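Local coordinates for protein PrgB (PDB 6EVU) that promotes cell aggregation, biofilm formation and conjugation in Enterococcus faecalis by binding and compacting DNA, the fragment here being its adhesin domain, at residues Gly166-Thr171 and Ala211-Asp216; Thr171-Lys176 and Phe282-Thr287. One frame throughout, in Å; residues are numbered along the deposited sequence.

Contact 1 (Gly166-Thr171 and Ala211-Asp216); sequences GKDVKT and AEFVSD
Strands 169-171 and 211-215 run in the same general direction, their axes 38° apart and 8.7 Å from each other at closest approach, too far for direct backbone pairing. Side chains bridge the gap, a cross-strand contact on one face of an antiparallel sheet between strands that share a middle neighbour. Phe213 lays one ring face over Gly285 of the intervening strand and carries its far edge to Lys170, whose CD lies in the ring plane, 3.8 Å from Phe213 CE1. Near Phe213 CZ, obliquely to the ring, lie two oxygens, Val169 O at 3.6 Å and Asp168 OD2 at 3.7 Å from that atom; the Asp168 carboxylate is turned 49° from the ring plane. Asp168 OD2 also forms a salt bridge with Lys238, which in turn makes a cation-pi contact with Phe213. Lys170 leaves its backbone with CG anti to N (chi1 -168°), then bends at chi3, passing Ser215 OG to bring NZ 2.7 Å from Asp216 OD2 in a salt bridge. Ser215 OG donates to Asp216 OD2 as well, also at 2.7 Å. The two donors come from opposite faces of the carboxylate, both out of its plane, so this one oxygen is gripped from two sides just where strand 211-215 ends. Strand 280-287 pairs antiparallel with both strands, its Ser283 touching Lys170, Ser215 and Asp216, while strand 124-137 flanks Lys170 through Gln136 and Ser137.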
loop_
_atom_site.group_PDB
_atom_site.type_symbol
_atom_site.label_atom_id
_atom_site.label_comp_id
_atom_site.label_asym_id
_atom_site.label_seq_id
_atom_site.Cartn_x
_atom_site.Cartn_y
_atom_site.Cartn_z
ATOM N N GLY A 166 -8.999 -3.092 18.320
ATOM C CA GLY A 166 -7.579 -2.993 18.079
ATOM C C GLY A 166 -7.043 -3.762 16.882
ATOM O O GLY A 166 -5.821 -3.867 16.742
ATOM N N LYS A 167 -7.904 -4.323 16.031
ATOM C CA LYS A 167 -7.412 -5.135 14.921
ATOM C C LYS A 167 -6.708 -4.282 13.869
ATOM O O LYS A 167 -6.985 -3.081 13.698
ATOM C CB LYS A 167 -8.572 -5.892 14.267
ATOM C CG LYS A 167 -9.203 -6.956 15.151
ATOM C CD LYS A 167 -10.458 -7.374 14.434
ATOM C CE LYS A 167 -10.208 -8.600 13.558
ATOM N NZ LYS A 167 -8.838 -8.751 12.932
ATOM N N ASP A 168 -5.800 -4.923 13.141
ATOM C CA ASP A 168 -5.172 -4.279 11.989
ATOM C C ASP A 168 -6.180 -3.952 10.888
ATOM O O ASP A 168 -7.206 -4.613 10.727
ATOM C CB ASP A 168 -4.096 -5.204 11.374
ATOM C CG ASP A 168 -2.852 -5.362 12.249
ATOM O OD1 ASP A 168 -2.766 -4.692 13.296
ATOM O OD2 ASP A 168 -1.968 -6.177 11.861
ATOM N N VAL A 169 -5.882 -2.903 10.141
ATOM C CA VAL A 169 -6.317 -2.814 8.753
ATOM C C VAL A 169 -5.339 -3.657 7.946
ATOM O O VAL A 169 -4.135 -3.467 8.079
ATOM C CB VAL A 169 -6.329 -1.357 8.283
ATOM C CG1 VAL A 169 -6.672 -1.229 6.813
ATOM C CG2 VAL A 169 -7.353 -0.563 9.118
ATOM N N LYS A 170 -5.835 -4.578 7.110
ATOM C CA LYS A 170 -4.918 -5.327 6.236
ATOM C C LYS A 170 -5.618 -5.787 4.963
ATOM O O LYS A 170 -6.745 -6.277 5.016
ATOM C CB LYS A 170 -4.275 -6.518 6.975
ATOM C CG LYS A 170 -3.093 -7.097 6.144
ATOM C CD LYS A 170 -2.297 -8.126 6.913
ATOM C CE LYS A 170 -2.965 -9.485 6.930
ATOM N NZ LYS A 170 -2.102 -10.533 7.664
ATOM N N THR A 171 -4.948 -5.603 3.817
ATOM C CA THR A 171 -5.463 -5.883 2.490
ATOM C C THR A 171 -4.398 -6.648 1.718
ATOM O O THR A 171 -3.232 -6.212 1.683
ATOM C CB THR A 171 -5.805 -4.593 1.721
ATOM O OG1 THR A 171 -6.718 -3.787 2.520
ATOM C CG2 THR A 171 -6.448 -4.917 0.395
ATOM N N ALA A 211 1.379 2.215 13.020
ATOM C CA ALA A 211 2.318 2.173 11.900
ATOM C C ALA A 211 1.649 1.557 10.680
ATOM O O ALA A 211 0.855 0.628 10.820
ATOM C CB ALA A 211 3.570 1.355 12.211
ATOM N N GLU A 212 1.977 2.102 9.508
ATOM C CA GLU A 212 1.695 1.448 8.224
ATOM C C GLU A 212 2.771 0.393 7.963
ATOM O O GLU A 212 3.958 0.610 8.278
ATOM C CB GLU A 212 1.618 2.469 7.081
ATOM C CG GLU A 212 0.692 3.601 7.428
ATOM C CD GLU A 212 0.219 4.412 6.249
ATOM O OE1 GLU A 212 0.754 4.238 5.132
ATOM O OE2 GLU A 212 -0.656 5.287 6.456
ATOM N N PHE A 213 2.345 -0.778 7.462
ATOM C CA PHE A 213 3.226 -1.937 7.264
ATOM C C PHE A 213 2.928 -2.633 5.946
ATOM O O PHE A 213 1.893 -2.389 5.304
ATOM C CB PHE A 213 3.072 -2.978 8.404
ATOM C CG PHE A 213 1.685 -3.626 8.470
ATOM C CD1 PHE A 213 1.399 -4.777 7.746
ATOM C CD2 PHE A 213 0.707 -3.087 9.306
ATOM C CE1 PHE A 213 0.163 -5.376 7.812
ATOM C CE2 PHE A 213 -0.545 -3.695 9.408
ATOM C CZ PHE A 213 -0.830 -4.825 8.662
ATOM N N VAL A 214 3.849 -3.525 5.556
ATOM C CA VAL A 214 3.602 -4.585 4.599
ATOM C C VAL A 214 3.924 -5.923 5.248
ATOM O O VAL A 214 4.665 -5.991 6.225
ATOM C CB VAL A 214 4.430 -4.376 3.321
ATOM C CG1 VAL A 214 3.922 -3.136 2.612
ATOM C CG2 VAL A 214 6.002 -4.250 3.647
ATOM N N SER A 215 3.324 -6.995 4.725
ATOM C CA SER A 215 3.487 -8.320 5.331
ATOM C C SER A 215 3.029 -9.376 4.331
ATOM O O SER A 215 2.514 -9.049 3.251
ATOM C CB SER A 215 2.688 -8.434 6.633
ATOM O OG SER A 215 1.311 -8.372 6.296
ATOM N N ASP A 216 3.156 -10.652 4.739
ATOM C CA ASP A 216 2.574 -11.783 4.019
ATOM C C ASP A 216 2.936 -11.744 2.533
ATOM O O ASP A 216 2.096 -11.876 1.639
ATOM C CB ASP A 216 1.070 -11.839 4.226
ATOM C CG ASP A 216 0.712 -11.837 5.688
ATOM O OD1 ASP A 216 1.093 -12.806 6.359
ATOM O OD2 ASP A 216 0.116 -10.840 6.160
#

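Contact 2 (Thr171-Lys176 and Phe282-Thr287); sequences TRLTIK and FSFGMT
Phe284 O is held twice, by Thr171 N at 3.0 Å and by a water at 2.9 Å; the water itself accepts a hydrogen bond from Thr171 OG1 and so ties this hydroxyl to the neighbouring strand. Phe284 N in turn lies 2.9 Å from Thr171 O. A second reciprocal pair joins Leu173 and Phe282: Phe282 O accepts a nearly straight bond from Leu173 N (2.8 Å, N-H...O angle 177°), and Phe282 N returns one to Leu173 O at 3.0 Å. Between these antiparallel hydrogen-bonded pairs Arg172 faces Ser283 as a non-hydrogen-bonded pair, where the CA atoms close to 4.2 Å and Ser283 CA-H approaches Thr171 O. On the face carrying Thr171, Leu173, Phe282 and Phe284, the side chains lie side by side. Thr171 CB sits over the Phe284 ring in a CH-pi contact, 4.3 Å from the centroid and offset toward the rim, while Leu173 CB meets the ring's edge in plane at Phe284 CE2. A chi1 of 171° swings the Leu173 branch away from its own N and brings Leu173 CD2 to 4.0 Å from Phe282 CZ. On the other face Arg172 forms a salt bridge with Glu134, and Ser283 OG is hydrogen-bonded to Gln136 OE1. Strands 124-137 and 211-215 flank this antiparallel ladder on either side, and its Thr171/Leu173/Phe282/Phe284 face turns toward the second sheet, where Phe284 stacks on Phe302 of strand 299-302.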
loop_
_atom_site.group_PDB
_atom_site.type_symbol
_atom_site.label_atom_id
_atom_site.label_comp_id
_atom_site.label_asym_id
_atom_site.label_seq_id
_atom_site.Cartn_x
_atom_site.Cartn_y
_atom_site.Cartn_z
ATOM N N THR A 171 -4.948 -5.603 3.817
ATOM C CA THR A 171 -5.463 -5.883 2.490
ATOM C C THR A 171 -4.398 -6.648 1.718
ATOM O O THR A 171 -3.232 -6.212 1.683
ATOM C CB THR A 171 -5.805 -4.593 1.721
ATOM O OG1 THR A 171 -6.718 -3.787 2.520
ATOM C CG2 THR A 171 -6.448 -4.917 0.395
ATOM N N ARG A 172 -4.804 -7.728 1.053
ATOM C CA ARG A 172 -3.921 -8.441 0.121
ATOM C C ARG A 172 -4.074 -7.822 -1.261
ATOM O O ARG A 172 -5.191 -7.510 -1.720
ATOM C CB ARG A 172 -4.258 -9.953 0.066
ATOM C CG ARG A 172 -3.245 -10.695 -0.880
ATOM C CD ARG A 172 -3.196 -12.162 -0.512
ATOM N NE ARG A 172 -4.502 -12.738 -0.737
ATOM C CZ ARG A 172 -4.934 -13.884 -0.214
ATOM N NH1 ARG A 172 -4.160 -14.608 0.603
ATOM N NH2 ARG A 172 -6.163 -14.294 -0.515
ATOM N N LEU A 173 -2.930 -7.594 -1.926
ATOM C CA LEU A 173 -2.904 -7.087 -3.293
ATOM C C LEU A 173 -2.121 -8.070 -4.160
ATOM O O LEU A 173 -0.954 -8.386 -3.852
ATOM C CB LEU A 173 -2.269 -5.674 -3.373
ATOM C CG LEU A 173 -1.997 -5.111 -4.774
ATOM C CD1 LEU A 173 -3.298 -5.030 -5.618
ATOM C CD2 LEU A 173 -1.459 -3.725 -4.598
ATOM N N THR A 174 -2.771 -8.573 -5.212
ATOM C CA THR A 174 -2.111 -9.438 -6.204
ATOM C C THR A 174 -2.289 -8.797 -7.560
ATOM O O THR A 174 -3.402 -8.399 -7.918
ATOM C CB THR A 174 -2.754 -10.828 -6.211
ATOM O OG1 THR A 174 -2.737 -11.392 -4.885
ATOM C CG2 THR A 174 -2.027 -11.727 -7.225
ATOM N N ILE A 175 -1.186 -8.649 -8.321
ATOM C CA ILE A 175 -1.175 -7.849 -9.550
ATOM C C ILE A 175 -0.822 -8.744 -10.729
ATOM O O ILE A 175 0.126 -9.531 -10.655
ATOM C CB ILE A 175 -0.169 -6.689 -9.445
ATOM C CG1 ILE A 175 -0.617 -5.707 -8.352
ATOM C CG2 ILE A 175 0.004 -5.931 -10.831
ATOM C CD1 ILE A 175 0.490 -4.765 -7.823
ATOM N N LYS A 176 -1.561 -8.610 -11.834
ATOM C CA LYS A 176 -1.198 -9.286 -13.066
ATOM C C LYS A 176 -0.966 -8.242 -14.132
ATOM O O LYS A 176 -1.786 -7.335 -14.292
ATOM C CB LYS A 176 -2.277 -10.251 -13.537
ATOM C CG LYS A 176 -2.468 -11.454 -12.684
ATOM C CD LYS A 176 -3.486 -12.349 -13.376
ATOM C CE LYS A 176 -3.920 -13.475 -12.476
ATOM N NZ LYS A 176 -4.953 -14.343 -13.148
ATOM N N PHE A 282 1.293 -9.450 -2.138
ATOM C CA PHE A 282 1.776 -9.118 -0.797
ATOM C C PHE A 282 0.613 -8.450 -0.079
ATOM O O PHE A 282 -0.433 -8.176 -0.692
ATOM C CB PHE A 282 3.000 -8.193 -0.845
ATOM C CG PHE A 282 2.704 -6.867 -1.498
ATOM C CD1 PHE A 282 2.703 -6.730 -2.871
ATOM C CD2 PHE A 282 2.389 -5.755 -0.692
ATOM C CE1 PHE A 282 2.361 -5.527 -3.476
ATOM C CE2 PHE A 282 2.058 -4.526 -1.267
ATOM C CZ PHE A 282 2.031 -4.411 -2.669
ATOM N N SER A 283 0.778 -8.201 1.238
ATOM C CA SER A 283 -0.266 -7.441 1.948
ATOM C C SER A 283 0.238 -6.113 2.498
ATOM O O SER A 283 1.434 -5.940 2.799
ATOM C CB SER A 283 -0.872 -8.275 3.094
ATOM O OG SER A 283 -1.490 -9.395 2.522
ATOM N N PHE A 284 -0.678 -5.154 2.653
ATOM C CA PHE A 284 -0.297 -3.877 3.263
ATOM C C PHE A 284 -1.354 -3.503 4.292
ATOM O O PHE A 284 -2.502 -3.926 4.197
ATOM C CB PHE A 284 -0.081 -2.747 2.207
ATOM C CG PHE A 284 -1.325 -2.451 1.364
ATOM C CD1 PHE A 284 -2.237 -1.508 1.771
ATOM C CD2 PHE A 284 -1.535 -3.140 0.176
ATOM C CE1 PHE A 284 -3.376 -1.230 0.997
ATOM C CE2 PHE A 284 -2.689 -2.852 -0.629
ATOM C CZ PHE A 284 -3.598 -1.905 -0.174
ATOM N N GLY A 285 -1.018 -2.643 5.239
ATOM C CA GLY A 285 -2.018 -2.331 6.232
ATOM C C GLY A 285 -1.551 -1.341 7.267
ATOM O O GLY A 285 -0.619 -0.549 7.041
ATOM N N MET A 286 -2.321 -1.296 8.338
ATOM C CA MET A 286 -2.046 -0.412 9.460
ATOM C C MET A 286 -2.210 -1.199 10.749
ATOM O O MET A 286 -3.203 -1.910 10.911
ATOM C CB MET A 286 -2.983 0.805 9.466
ATOM C CG MET A 286 -3.157 1.425 8.073
ATOM S SD MET A 286 -4.437 2.745 8.126
ATOM C CE MET A 286 -3.530 4.060 8.998
ATOM N N THR A 287 -1.260 -1.027 11.686
ATOM C CA THR A 287 -1.319 -1.721 12.968
ATOM C C THR A 287 -1.164 -0.750 14.142
ATOM O O THR A 287 -0.326 0.160 14.119
ATOM C CB THR A 287 -0.260 -2.824 13.060
ATOM O OG1 THR A 287 -0.530 -3.568 14.244
ATOM C CG2 THR A 287 1.179 -2.233 13.106
HETATM O O HOH W 1 -4.878 -2.240 3.974
#

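Contacts 1 and 2 lie about 9 Å apart between centres and share Thr171, where strand 169-179 passes from one to the other. Contact 2 joins adjacent strands of the large antiparallel sheet, whereas contact 1 spans the strand between, in the order 169-179, 280-287, 211-215. Ser215 O to Ser283 N (2.8 Å) and Asp168 OD1 to Thr287 OG1 (2.7 Å) probably add hydrogen bonds between the contacts. Along the chain the segments alternate, 166-171, 171-176, 211-216 and 282-287, so distant parts of the sequence are brought together. All fall within the glucan-binding protein C family region, and together they knit three strands of the adhesin domain's framework.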